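Local coordinates for uncharacterized conserved protein (Methanopyrus kandleri AV19, PDB 2QYA), which is of unknown function but belongs to a conserved family of uncharacterised proteins (DUF424) and forms an assembly of two copies, at residues Leu7-Gly12 with Phe44-Ser49; Leu21-Leu26 with Glu79-Val84; Glu65-Lys70 with Leu110-Phe115; Thr71-Ala76 with Gln106-Pro111. The protein carries 2 engineered substitutions. All blocks are in the same frame, centred on the assembly; numbering follows the deposited sequence.

Contact 1 of 4, residues Leu7-Gly12 with Phe44-Ser49; sequences LLNIHG and FYSGKS
Leu8 and Lys48 form the antiparallel hydrogen-bonded pair that joins the short strand 48-50 to the edge of strand 6-13. The amide of Leu8 gives a bond to Lys48 O at 2.9 Å, while Lys48 N returns one to Leu8 O at 2.7 Å. Next to them Leu7 and Ser49 make a non-hydrogen-bonded pair, and Leu7 CA adds a CA-H...O contact to Lys48 O. Beyond the pairing, segment 44-49 leaves strand geometry, and the one polar link left is a weak bond from Asn9 ND2 to Phe44 O at 3.5 Å. With CG swung opposite its own amide nitrogen (chi1 -177°), Asn9 carries the carboxamide out over the Ser46-Gly47 backbone.

Packing is modest. Leu7 lays CB against Gly47 N at 3.7 Å and reaches Ser49 CB with its CD2 methyl at 3.9 Å. Gly47 comes so close to Leu8 O, 3.1 Å from its CA, that a CB here would probably clash with Leu8 O and Asn9 N. Ser49 OG turns to Glu24 and Arg5.

On its other edge strand 6-13 pairs with strand 16-23, with Leu8 packing on Leu21 and on Ile59 of helix 52-66, while Phe44 and His11 reach the second subunit, where His11 stacks on its own counterpart.

Contact 2 of 4, residues Leu21-Leu26 with Glu79-Val84; sequences LCDEDL and ELACSV
Asp23 binds the N-terminal turn of helix 79-87 from the end of the neighbouring strand 16-23, its carboxylate accepting from two backbone amides. Ala81 N bonds to Asp23 OD1 at 2.7 Å and Leu80 N to Asp23 OD2 at 3.1 Å, both on syn lone pairs, so the carboxylate takes the two N-H groups as a fork and is fixed in rotation. The CG of Asp23 lies opposite its own carbonyl carbon (chi1 -70°), which swings the group toward the helix. A buried negative charge here is probably steadied by the positive end of the helix dipole. With an alanine here, the Leu80 and Ala81 amides would probably lose these acceptors and the start of the helix its tie to the strand.

Beside the carboxylate, Leu80 CB touches OD2 of Asp23 at 3.5 Å. Further along, the packing turns apolar: strand 21-23 and helix 79-84 run at 143° with axes 6.5 Å apart, and Ala81 and Val84 face Leu21. Helix 52-66 and Leu8 flank Leu21 as well, and Ala76 touches both Leu21 and Ala81. Leu21 sets its CB on Ala81 CB at 3.8 Å, and its CD2 methyl meets Val84 CG1 at 4.0 Å.

Contact 3 of 4, residues Glu65-Lys70 with Leu110-Phe115; sequences EYEDEK and LPREPF
Asp68 OD1 is gripped by the guanidinium of Arg112, chiefly by NE at 2.8 Å and weakly by NH2. The other oxygen, Asp68 OD2, takes an almost straight bond from NH2 of Arg112 at 3.2 Å (176° at the hydrogen), along its syn lone pair and in the guanidinium plane. Arginine thus holds the aspartate side-on, by NE and one NH2 hydrogen, with the two flat groups nearly coplanar at 17°. A bend in the arginine chain at its third torsion (chi3 -54°) turns the guanidinium back to meet Asp68.

Glu67 adds charge from a different direction. Its carboxylate stacks on one guanidinium face, OE2 3.5 Å from Arg112 NH2 and well out of plane, so this salt bridge is electrostatic and uses no N-H. The opposite face is covered by CE1 of Phe115, whose ring presents its edge. Replacing Glu67 with an alanine would probably strip that face of its stacked negative charge, leaving Asp68 as the acid of this network still paired with Arg112.

The backbones join as well: Arg112 N bonds to Glu67 O at 2.8 Å, and the Pro111 ring lies against Lys70 O, its CG 3.4 Å away.

At the surface, this network ties the turn after helix 52-66 to the tail that follows strand 103-109. That turn leads directly into strand 71-77, where Thr71 meets Leu110 and Pro111, while Lys70 reaches Gly14 O and makes a cation-pi contact with Phe44 of the second subunit.

Contact 4 of 4, residues Thr71-Ala76 with Gln106-Pro111; sequences TVAINA and QMYILP. Engineered in segment 106-111: Met107 (natural residue Ile).
Ile74 sets its CD1 methyl against two neighbours on the facing strand, 3.6 Å from Ile109 CD1 and 3.9 Å from Met107 SD. Met107, an engineered substitution for isoleucine, runs alongside Ile74 in the same direction, whereas Ile109 comes at it from an oblique angle. With CG1 opposite the carbonyl carbon (chi1 -57°), Ile74 reaches along the face it shares with Val72, Met107 and Ile109. Val72 lies on that same face, its CB 4.3 Å from Ile109 CB.

The other face has a different relief. Ala73 is a low spot beside the Tyr108 ring, its CB 3.8 Å from CD1 and oblique to the ring. Asn75 and Gln106 lie side by side with amide planes 65° apart; although Asn75 ND2 comes within 3.1 Å of Gln106 OE1, the angle is too poor for a hydrogen bond. At the end of the pairing Thr71 lays OG1 against Leu110 CG at 3.6 Å and touches the proline ring.

Paired backbone bonds join Val72 to Ile109 and Ile74 to Met107. The Val72 face packs on Val63 of helix 52-66 and on Leu90, while Gln106 OE1 bonds to Thr71 OG1 of the second subunit and Tyr108 meets its counterpart there edge-to-face. This is regular antiparallel pairing within a mixed sheet, one face covered by helices and the other turned to the dimer partner.

How the contacts relate
Contacts 1, 2 and 4 all reach the same mixed sheet, in which strands run in the order 48-50, 6-13, 16-23, 71-77, 103-109, 97-98. Contact 1 joins the first two, contact 4 the fourth and fifth, and contact 2 sets helix 79-87 against strand 16-23 between them. Contacts 1 and 2 touch, their centres 11 Å apart, as do contacts 2 and 4 at 16 Å. Contact 3 continues contact 4 past its end, sharing Leu110 and Pro111, and lies 27 Å from contact 2, centre to centre. Along the chain, contact 1 closes before contacts 3 and 4 open, while contact 2 crosses the others. Contacts 1, 3 and 4 also touch the second subunit, whereas contact 2 does not.

Contact 1 of 4, residues Leu7-Gly12 with Phe44-Ser49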
loop_
_atom_site.group_PDB
_atom_site.type_symbol
_atom_site.label_atom_id
_atom_site.label_comp_id
_atom_site.label_asym_id
_atom_site.label_seq_id
_atom_site.Cartn_x
_atom_site.Cartn_y
_atom_site.Cartn_z
ATOM N N LEU A 7 13.346 -11.770 -1.395
ATOM C CA LEU A 7 11.924 -11.928 -1.774
ATOM C C LEU A 7 11.275 -10.612 -2.245
ATOM O O LEU A 7 11.313 -9.570 -1.540
ATOM C CB LEU A 7 11.119 -12.511 -0.596
ATOM C CG LEU A 7 11.697 -13.765 0.082
ATOM C CD1 LEU A 7 11.019 -14.064 1.394
ATOM C CD2 LEU A 7 11.624 -14.967 -0.862
ATOM N N LEU A 8 10.702 -10.637 -3.446
ATOM C CA LEU A 8 9.982 -9.480 -3.969
ATOM C C LEU A 8 8.499 -9.821 -4.111
ATOM O O LEU A 8 8.109 -10.802 -4.770
ATOM C CB LEU A 8 10.574 -9.001 -5.286
ATOM C CG LEU A 8 9.955 -7.810 -6.030
ATOM C CD1 LEU A 8 9.848 -6.519 -5.201
ATOM C CD2 LEU A 8 10.797 -7.531 -7.251
ATOM N N ASN A 9 7.682 -9.004 -3.454
ATOM C CA ASN A 9 6.259 -9.187 -3.425
ATOM C C ASN A 9 5.670 -7.864 -3.875
ATOM O O ASN A 9 5.827 -6.861 -3.172
ATOM C CB ASN A 9 5.843 -9.584 -2.010
ATOM C CG ASN A 9 4.329 -9.874 -1.872
ATOM O OD1 ASN A 9 3.598 -9.973 -2.864
ATOM N ND2 ASN A 9 3.866 -9.992 -0.618
ATOM N N ILE A 10 5.056 -7.860 -5.067
ATOM C CA ILE A 10 4.388 -6.692 -5.663
ATOM C C ILE A 10 2.876 -6.918 -5.796
ATOM O O ILE A 10 2.437 -7.861 -6.475
ATOM C CB ILE A 10 4.892 -6.377 -7.083
ATOM C CG1 ILE A 10 6.396 -6.051 -7.097
ATOM C CG2 ILE A 10 4.041 -5.236 -7.725
ATOM C CD1 ILE A 10 7.017 -5.911 -8.508
ATOM N N HIS A 11 2.088 -6.046 -5.175
ATOM C CA HIS A 11 0.638 -6.080 -5.292
ATOM C C HIS A 11 0.072 -4.663 -5.476
ATOM O O HIS A 11 0.469 -3.732 -4.778
ATOM C CB HIS A 11 0.021 -6.719 -4.056
ATOM C CG HIS A 11 -1.365 -7.208 -4.286
ATOM N ND1 HIS A 11 -1.635 -8.366 -4.983
ATOM C CD2 HIS A 11 -2.565 -6.671 -3.972
ATOM C CE1 HIS A 11 -2.942 -8.536 -5.067
ATOM N NE2 HIS A 11 -3.530 -7.518 -4.466
ATOM N N GLY A 12 -0.835 -4.512 -6.436
ATOM C CA GLY A 12 -1.521 -3.256 -6.657
ATOM C C GLY A 12 -2.995 -3.354 -6.290
ATOM O O GLY A 12 -3.677 -4.291 -6.719
ATOM N N PHE A 44 2.407 -11.755 4.774
ATOM C CA PHE A 44 2.903 -10.399 4.484
ATOM C C PHE A 44 4.224 -10.365 3.733
ATOM O O PHE A 44 4.416 -9.563 2.810
ATOM C CB PHE A 44 3.058 -9.608 5.776
ATOM C CG PHE A 44 1.798 -8.976 6.240
ATOM C CD1 PHE A 44 1.453 -7.700 5.814
ATOM C CD2 PHE A 44 0.944 -9.652 7.104
ATOM C CE1 PHE A 44 0.278 -7.104 6.245
ATOM C CE2 PHE A 44 -0.248 -9.065 7.543
ATOM C CZ PHE A 44 -0.581 -7.786 7.114
ATOM N N TYR A 45 5.142 -11.226 4.151
ATOM C CA TYR A 45 6.434 -11.326 3.513
ATOM C C TYR A 45 6.485 -12.681 2.847
ATOM O O TYR A 45 6.534 -13.700 3.521
ATOM C CB TYR A 45 7.538 -11.223 4.550
ATOM C CG TYR A 45 7.471 -9.993 5.417
ATOM C CD1 TYR A 45 7.955 -8.767 4.967
ATOM C CD2 TYR A 45 6.944 -10.060 6.712
ATOM C CE1 TYR A 45 7.900 -7.624 5.798
ATOM C CE2 TYR A 45 6.886 -8.926 7.543
ATOM C CZ TYR A 45 7.369 -7.723 7.073
ATOM O OH TYR A 45 7.327 -6.615 7.887
ATOM N N SER A 46 6.435 -12.705 1.532
ATOM C CA SER A 46 6.460 -13.963 0.812
ATOM C C SER A 46 6.440 -13.583 -0.621
ATOM O O SER A 46 5.366 -13.418 -1.191
ATOM C CB SER A 46 5.214 -14.798 1.100
ATOM O OG SER A 46 4.072 -14.150 0.534
ATOM N N GLY A 47 7.605 -13.431 -1.213
ATOM C CA GLY A 47 7.658 -12.935 -2.564
ATOM C C GLY A 47 8.266 -13.918 -3.513
ATOM O O GLY A 47 8.525 -15.066 -3.151
ATOM N N LYS A 48 8.450 -13.488 -4.744
ATOM C CA LYS A 48 9.270 -14.235 -5.661
ATOM C C LYS A 48 10.742 -14.127 -5.204
ATOM O O LYS A 48 11.253 -13.013 -4.968
ATOM C CB LYS A 48 9.102 -13.700 -7.079
ATOM C CG LYS A 48 10.047 -14.333 -8.100
ATOM C CD LYS A 48 9.676 -13.927 -9.524
ATOM C CE LYS A 48 10.694 -14.480 -10.516
ATOM N NZ LYS A 48 10.249 -14.398 -11.940
ATOM N N SER A 49 11.411 -15.271 -5.080
ATOM C CA SER A 49 12.807 -15.286 -4.631
ATOM C C SER A 49 13.672 -14.938 -5.808
ATOM O O SER A 49 13.572 -15.555 -6.877
ATOM C CB SER A 49 13.192 -16.627 -4.010
ATOM O OG SER A 49 14.563 -16.682 -3.593
#

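Contact 2 of 4, residues Leu21-Leu26 with Glu79-Val84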
loop_
_atom_site.group_PDB
_atom_site.type_symbol
_atom_site.label_atom_id
_atom_site.label_comp_id
_atom_site.label_asym_id
_atom_site.label_seq_id
_atom_site.Cartn_x
_atom_site.Cartn_y
_atom_site.Cartn_z
ATOM N N LEU A 21 10.147 -5.984 -0.208
ATOM C CA LEU A 21 11.375 -6.737 -0.409
ATOM C C LEU A 21 11.751 -7.259 0.941
ATOM O O LEU A 21 11.657 -6.529 1.928
ATOM C CB LEU A 21 12.489 -5.836 -0.934
ATOM C CG LEU A 21 12.386 -5.323 -2.359
ATOM C CD1 LEU A 21 12.923 -3.908 -2.422
ATOM C CD2 LEU A 21 13.185 -6.215 -3.280
ATOM N N CYS A 22 12.164 -8.515 1.001
ATOM C CA CYS A 22 12.608 -9.087 2.266
ATOM C C CYS A 22 13.756 -10.045 1.994
ATOM O O CYS A 22 13.689 -10.821 1.028
ATOM C CB CYS A 22 11.447 -9.837 2.918
ATOM S SG CYS A 22 11.666 -10.421 4.591
ATOM N N ASP A 23 14.797 -10.008 2.831
ATOM C CA ASP A 23 15.838 -11.050 2.774
ATOM C C ASP A 23 15.200 -12.423 3.013
ATOM O O ASP A 23 14.417 -12.615 3.939
ATOM C CB ASP A 23 16.978 -10.786 3.777
ATOM C CG ASP A 23 17.827 -9.591 3.385
ATOM O OD1 ASP A 23 17.316 -8.706 2.643
ATOM O OD2 ASP A 23 19.012 -9.531 3.806
ATOM N N GLU A 24 15.515 -13.364 2.139
ATOM C CA GLU A 24 14.926 -14.689 2.201
ATOM C C GLU A 24 15.207 -15.357 3.536
ATOM O O GLU A 24 14.299 -15.933 4.131
ATOM C CB GLU A 24 15.460 -15.530 1.058
ATOM C CG GLU A 24 14.678 -16.773 0.725
ATOM C CD GLU A 24 15.394 -17.559 -0.352
ATOM O OE1 GLU A 24 16.529 -17.988 -0.076
ATOM O OE2 GLU A 24 14.854 -17.703 -1.467
ATOM N N ASP A 25 16.440 -15.227 4.033
ATOM C CA ASP A 25 16.823 -15.852 5.303
ATOM C C ASP A 25 16.124 -15.262 6.536
ATOM O O ASP A 25 16.268 -15.790 7.644
ATOM C CB ASP A 25 18.355 -15.867 5.479
ATOM C CG ASP A 25 18.964 -14.473 5.543
ATOM O OD1 ASP A 25 18.217 -13.456 5.553
ATOM O OD2 ASP A 25 20.219 -14.389 5.589
ATOM N N LEU A 26 15.370 -14.179 6.335
ATOM C CA LEU A 26 14.624 -13.517 7.402
ATOM C C LEU A 26 13.200 -14.006 7.539
ATOM O O LEU A 26 12.585 -13.829 8.578
ATOM C CB LEU A 26 14.579 -12.012 7.166
ATOM C CG LEU A 26 15.794 -11.122 7.401
ATOM C CD1 LEU A 26 15.317 -9.708 7.258
ATOM C CD2 LEU A 26 16.421 -11.350 8.778
ATOM N N GLU A 79 19.472 -6.450 5.026
ATOM C CA GLU A 79 20.671 -5.852 4.457
ATOM C C GLU A 79 20.683 -5.927 2.940
ATOM O O GLU A 79 20.908 -4.936 2.263
ATOM C CB GLU A 79 21.902 -6.562 5.047
ATOM C CG GLU A 79 23.226 -6.196 4.405
ATOM C CD GLU A 79 24.424 -6.630 5.245
ATOM O OE1 GLU A 79 24.255 -7.503 6.139
ATOM O OE2 GLU A 79 25.537 -6.090 4.999
ATOM N N LEU A 80 20.445 -7.120 2.402
ATOM C CA LEU A 80 20.357 -7.305 0.960
ATOM C C LEU A 80 19.180 -6.542 0.369
ATOM O O LEU A 80 19.334 -5.867 -0.637
ATOM C CB LEU A 80 20.227 -8.808 0.643
ATOM C CG LEU A 80 20.649 -9.261 -0.752
ATOM C CD1 LEU A 80 22.167 -9.059 -0.915
ATOM C CD2 LEU A 80 20.236 -10.728 -1.041
ATOM N N ALA A 81 18.006 -6.644 0.987
ATOM C CA ALA A 81 16.811 -5.899 0.512
ATOM C C ALA A 81 16.997 -4.376 0.461
ATOM O O ALA A 81 16.545 -3.713 -0.478
ATOM C CB ALA A 81 15.561 -6.253 1.348
ATOM N N CYS A 82 17.670 -3.812 1.455
ATOM C CA CYS A 82 17.878 -2.366 1.428
ATOM C C CYS A 82 18.929 -1.970 0.395
ATOM O O CYS A 82 18.814 -0.913 -0.254
ATOM C CB CYS A 82 18.173 -1.837 2.823
ATOM S SG CYS A 82 16.706 -2.002 3.856
ATOM N N SER A 83 19.912 -2.848 0.204
ATOM C CA SER A 83 20.951 -2.638 -0.803
ATOM C C SER A 83 20.346 -2.670 -2.193
ATOM O O SER A 83 20.821 -1.995 -3.093
ATOM C CB SER A 83 22.075 -3.681 -0.660
ATOM O OG SER A 83 21.793 -4.832 -1.440
ATOM N N VAL A 84 19.276 -3.451 -2.356
ATOM C CA VAL A 84 18.491 -3.449 -3.594
ATOM C C VAL A 84 17.852 -2.090 -3.828
ATOM O O VAL A 84 17.865 -1.580 -4.947
ATOM C CB VAL A 84 17.376 -4.549 -3.591
ATOM C CG1 VAL A 84 16.400 -4.336 -4.764
ATOM C CG2 VAL A 84 18.001 -5.957 -3.669
#

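Contact 3 of 4, residues Glu65-Lys70 with Leu110-Phe115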
loop_
_atom_site.group_PDB
_atom_site.type_symbol
_atom_site.label_atom_id
_atom_site.label_comp_id
_atom_site.label_asym_id
_atom_site.label_seq_id
_atom_site.Cartn_x
_atom_site.Cartn_y
_atom_site.Cartn_z
ATOM N N GLU A 65 6.816 2.248 -14.294
ATOM C CA GLU A 65 5.500 1.822 -14.785
ATOM C C GLU A 65 4.311 2.629 -14.206
ATOM O O GLU A 65 3.333 2.914 -14.912
ATOM C CB GLU A 65 5.310 0.339 -14.479
ATOM C CG GLU A 65 3.975 -0.218 -14.891
ATOM C CD GLU A 65 3.946 -1.755 -14.905
ATOM O OE1 GLU A 65 2.859 -2.299 -15.220
ATOM O OE2 GLU A 65 4.999 -2.407 -14.630
ATOM N N TYR A 66 4.391 2.951 -12.918
ATOM C CA TYR A 66 3.264 3.531 -12.198
ATOM C C TYR A 66 3.399 5.015 -11.883
ATOM O O TYR A 66 2.539 5.563 -11.197
ATOM C CB TYR A 66 3.015 2.739 -10.918
ATOM C CG TYR A 66 2.465 1.370 -11.235
ATOM C CD1 TYR A 66 1.212 1.226 -11.831
ATOM C CD2 TYR A 66 3.220 0.238 -11.019
ATOM C CE1 TYR A 66 0.709 -0.046 -12.160
ATOM C CE2 TYR A 66 2.722 -1.039 -11.345
ATOM C CZ TYR A 66 1.481 -1.160 -11.904
ATOM O OH TYR A 66 1.000 -2.410 -12.223
ATOM N N GLU A 67 4.453 5.646 -12.410
ATOM C CA GLU A 67 4.818 7.013 -12.086
ATOM C C GLU A 67 3.722 8.038 -12.365
ATOM O O GLU A 67 3.743 9.104 -11.769
ATOM C CB GLU A 67 6.119 7.421 -12.806
ATOM C CG GLU A 67 5.948 7.430 -14.304
ATOM C CD GLU A 67 7.213 7.756 -15.062
ATOM O OE1 GLU A 67 8.262 8.016 -14.414
ATOM O OE2 GLU A 67 7.135 7.740 -16.319
ATOM N N ASP A 68 2.793 7.733 -13.272
ATOM C CA ASP A 68 1.715 8.673 -13.584
ATOM C C ASP A 68 0.366 8.136 -13.141
ATOM O O ASP A 68 -0.664 8.717 -13.455
ATOM C CB ASP A 68 1.629 8.982 -15.086
ATOM C CG ASP A 68 2.836 9.751 -15.620
ATOM O OD1 ASP A 68 3.381 10.635 -14.953
ATOM O OD2 ASP A 68 3.230 9.487 -16.760
ATOM N N GLU A 69 0.347 7.020 -12.435
ATOM C CA GLU A 69 -0.918 6.342 -12.239
ATOM C C GLU A 69 -1.248 5.936 -10.821
ATOM O O GLU A 69 -2.423 5.899 -10.438
ATOM C CB GLU A 69 -0.995 5.134 -13.170
ATOM C CG GLU A 69 -1.654 5.507 -14.484
ATOM C CD GLU A 69 -0.955 4.911 -15.668
ATOM O OE1 GLU A 69 -0.535 3.729 -15.568
ATOM O OE2 GLU A 69 -0.830 5.633 -16.696
ATOM N N LYS A 70 -0.223 5.628 -10.041
ATOM C CA LYS A 70 -0.462 5.113 -8.720
ATOM C C LYS A 70 0.595 5.656 -7.803
ATOM O O LYS A 70 1.672 6.062 -8.255
ATOM C CB LYS A 70 -0.385 3.561 -8.727
ATOM C CG LYS A 70 -1.370 2.849 -9.649
ATOM C CD LYS A 70 -2.773 2.845 -9.078
ATOM C CE LYS A 70 -3.783 2.406 -10.157
ATOM N NZ LYS A 70 -5.183 2.252 -9.616
ATOM N N LEU A 110 4.823 9.220 -4.755
ATOM C CA LEU A 110 3.533 9.635 -5.299
ATOM C C LEU A 110 3.633 9.875 -6.801
ATOM O O LEU A 110 4.713 10.114 -7.308
ATOM C CB LEU A 110 2.954 10.846 -4.517
ATOM C CG LEU A 110 2.185 10.389 -3.255
ATOM C CD1 LEU A 110 3.102 9.897 -2.100
ATOM C CD2 LEU A 110 1.233 11.476 -2.767
ATOM N N PRO A 111 2.508 9.794 -7.533
ATOM C CA PRO A 111 2.597 10.024 -8.983
ATOM C C PRO A 111 3.007 11.456 -9.365
ATOM O O PRO A 111 2.847 12.398 -8.548
ATOM C CB PRO A 111 1.167 9.793 -9.485
ATOM C CG PRO A 111 0.394 9.256 -8.383
ATOM C CD PRO A 111 1.141 9.494 -7.097
ATOM N N ARG A 112 3.500 11.618 -10.593
ATOM C CA ARG A 112 3.787 12.936 -11.115
ATOM C C ARG A 112 2.488 13.717 -11.275
ATOM O O ARG A 112 1.447 13.170 -11.681
ATOM C CB ARG A 112 4.523 12.854 -12.454
ATOM C CG ARG A 112 5.890 12.200 -12.322
ATOM C CD ARG A 112 6.708 12.132 -13.586
ATOM N NE ARG A 112 6.050 11.508 -14.738
ATOM C CZ ARG A 112 6.574 11.568 -15.969
ATOM N NH1 ARG A 112 7.721 12.212 -16.151
ATOM N NH2 ARG A 112 5.972 11.020 -17.010
ATOM N N GLU A 113 2.566 15.002 -10.939
ATOM C CA GLU A 113 1.522 15.960 -11.292
ATOM C C GLU A 113 1.230 15.875 -12.780
ATOM O O GLU A 113 2.141 15.699 -13.591
ATOM C CB GLU A 113 1.982 17.375 -10.946
ATOM C CG GLU A 113 2.074 17.632 -9.461
ATOM C CD GLU A 113 0.804 18.175 -8.890
ATOM O OE1 GLU A 113 -0.252 17.988 -9.513
ATOM O OE2 GLU A 113 0.850 18.787 -7.810
ATOM N N PRO A 114 -0.047 16.004 -13.155
ATOM C CA PRO A 114 -0.374 15.833 -14.572
ATOM C C PRO A 114 0.182 16.952 -15.462
ATOM O O PRO A 114 0.321 18.097 -15.026
ATOM C CB PRO A 114 -1.923 15.838 -14.593
ATOM C CG PRO A 114 -2.333 15.702 -13.132
ATOM C CD PRO A 114 -1.225 16.315 -12.332
ATOM N N PHE A 115 0.491 16.609 -16.701
ATOM C CA PHE A 115 0.948 17.575 -17.684
ATOM C C PHE A 115 0.456 17.119 -19.043
ATOM O O PHE A 115 0.096 15.941 -19.213
ATOM C CB PHE A 115 2.487 17.784 -17.646
ATOM C CG PHE A 115 3.288 16.532 -17.907
ATOM C CD1 PHE A 115 3.797 15.779 -16.842
ATOM C CD2 PHE A 115 3.530 16.104 -19.209
ATOM C CE1 PHE A 115 4.531 14.612 -17.073
ATOM C CE2 PHE A 115 4.279 14.950 -19.456
ATOM C CZ PHE A 115 4.767 14.201 -18.393
#

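Contact 4 of 4, residues Thr71-Ala76 with Gln106-Pro111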
loop_
_atom_site.group_PDB
_atom_site.type_symbol
_atom_site.label_atom_id
_atom_site.label_comp_id
_atom_site.label_asym_id
_atom_site.label_seq_id
_atom_site.Cartn_x
_atom_site.Cartn_y
_atom_site.Cartn_z
ATOM N N THR A 71 0.296 5.653 -6.511
ATOM C CA THR A 71 1.325 5.787 -5.487
ATOM C C THR A 71 2.063 4.449 -5.334
ATOM O O THR A 71 1.420 3.394 -5.217
ATOM C CB THR A 71 0.724 6.240 -4.156
ATOM O OG1 THR A 71 0.188 7.552 -4.344
ATOM C CG2 THR A 71 1.791 6.294 -3.044
ATOM N N VAL A 72 3.399 4.503 -5.327
ATOM C CA VAL A 72 4.232 3.317 -5.132
ATOM C C VAL A 72 4.808 3.396 -3.723
ATOM O O VAL A 72 5.540 4.346 -3.392
ATOM C CB VAL A 72 5.353 3.199 -6.207
ATOM C CG1 VAL A 72 6.328 2.042 -5.892
ATOM C CG2 VAL A 72 4.757 3.035 -7.610
ATOM N N ALA A 73 4.412 2.448 -2.870
ATOM C CA ALA A 73 4.943 2.342 -1.515
ATOM C C ALA A 73 5.940 1.218 -1.520
ATOM O O ALA A 73 5.615 0.106 -1.986
ATOM C CB ALA A 73 3.813 2.062 -0.520
ATOM N N ILE A 74 7.158 1.503 -1.064
ATOM C CA ILE A 74 8.225 0.501 -0.955
ATOM C C ILE A 74 8.558 0.254 0.506
ATOM O O ILE A 74 8.707 1.189 1.303
ATOM C CB ILE A 74 9.512 0.932 -1.709
ATOM C CG1 ILE A 74 9.185 1.194 -3.186
ATOM C CG2 ILE A 74 10.677 -0.110 -1.518
ATOM C CD1 ILE A 74 10.118 2.122 -3.880
ATOM N N ASN A 75 8.626 -1.025 0.848
ATOM C CA ASN A 75 9.018 -1.488 2.152
ATOM C C ASN A 75 10.107 -2.534 1.909
ATOM O O ASN A 75 9.870 -3.506 1.193
ATOM C CB ASN A 75 7.852 -2.162 2.877
ATOM C CG ASN A 75 6.488 -1.641 2.431
ATOM O OD1 ASN A 75 5.641 -2.426 1.991
ATOM N ND2 ASN A 75 6.267 -0.311 2.530
ATOM N N ALA A 76 11.288 -2.312 2.489
ATOM C CA ALA A 76 12.391 -3.266 2.416
ATOM C C ALA A 76 12.939 -3.600 3.807
ATOM O O ALA A 76 13.184 -2.713 4.624
ATOM C CB ALA A 76 13.479 -2.749 1.471
ATOM N N GLN A 106 11.233 2.415 4.419
ATOM C CA GLN A 106 9.886 2.656 3.898
ATOM C C GLN A 106 9.860 3.971 3.093
ATOM O O GLN A 106 10.362 5.020 3.576
ATOM C CB GLN A 106 8.899 2.682 5.055
ATOM C CG GLN A 106 7.421 2.482 4.646
ATOM C CD GLN A 106 6.656 1.550 5.596
ATOM O OE1 GLN A 106 5.581 1.062 5.264
ATOM N NE2 GLN A 106 7.213 1.304 6.770
ATOM N N MET A 107 9.315 3.905 1.867
ATOM C CA MET A 107 9.240 5.024 0.939
ATOM C C MET A 107 7.836 5.135 0.291
ATOM O O MET A 107 7.208 4.126 -0.048
ATOM C CB MET A 107 10.209 4.876 -0.236
ATOM C CG MET A 107 11.618 4.357 0.003
ATOM S SD MET A 107 12.458 4.350 -1.612
ATOM C CE MET A 107 12.354 6.056 -2.082
ATOM N N TYR A 108 7.363 6.360 0.095
ATOM C CA TYR A 108 6.145 6.600 -0.653
ATOM C C TYR A 108 6.529 7.453 -1.823
ATOM O O TYR A 108 7.117 8.535 -1.651
ATOM C CB TYR A 108 5.100 7.293 0.193
ATOM C CG TYR A 108 4.722 6.471 1.402
ATOM C CD1 TYR A 108 3.786 5.429 1.291
ATOM C CD2 TYR A 108 5.345 6.685 2.634
ATOM C CE1 TYR A 108 3.455 4.640 2.374
ATOM C CE2 TYR A 108 5.004 5.916 3.740
ATOM C CZ TYR A 108 4.061 4.886 3.591
ATOM O OH TYR A 108 3.716 4.109 4.672
ATOM N N ILE A 109 6.245 6.950 -3.017
ATOM C CA ILE A 109 6.573 7.648 -4.230
ATOM C C ILE A 109 5.244 7.949 -4.844
ATOM O O ILE A 109 4.582 7.041 -5.358
ATOM C CB ILE A 109 7.418 6.789 -5.156
ATOM C CG1 ILE A 109 8.680 6.300 -4.423
ATOM C CG2 ILE A 109 7.789 7.576 -6.440
ATOM C CD1 ILE A 109 9.581 5.383 -5.249
ATOM N N LEU A 110 4.823 9.220 -4.755
ATOM C CA LEU A 110 3.533 9.635 -5.299
ATOM C C LEU A 110 3.633 9.875 -6.801
ATOM O O LEU A 110 4.713 10.114 -7.308
ATOM C CB LEU A 110 2.954 10.846 -4.517
ATOM C CG LEU A 110 2.185 10.389 -3.255
ATOM C CD1 LEU A 110 3.102 9.897 -2.100
ATOM C CD2 LEU A 110 1.233 11.476 -2.767
ATOM N N PRO A 111 2.508 9.794 -7.533
ATOM C CA PRO A 111 2.597 10.024 -8.983
ATOM C C PRO A 111 3.007 11.456 -9.365
ATOM O O PRO A 111 2.847 12.398 -8.548
ATOM C CB PRO A 111 1.167 9.793 -9.485
ATOM C CG PRO A 111 0.394 9.256 -8.383
ATOM C CD PRO A 111 1.141 9.494 -7.097
#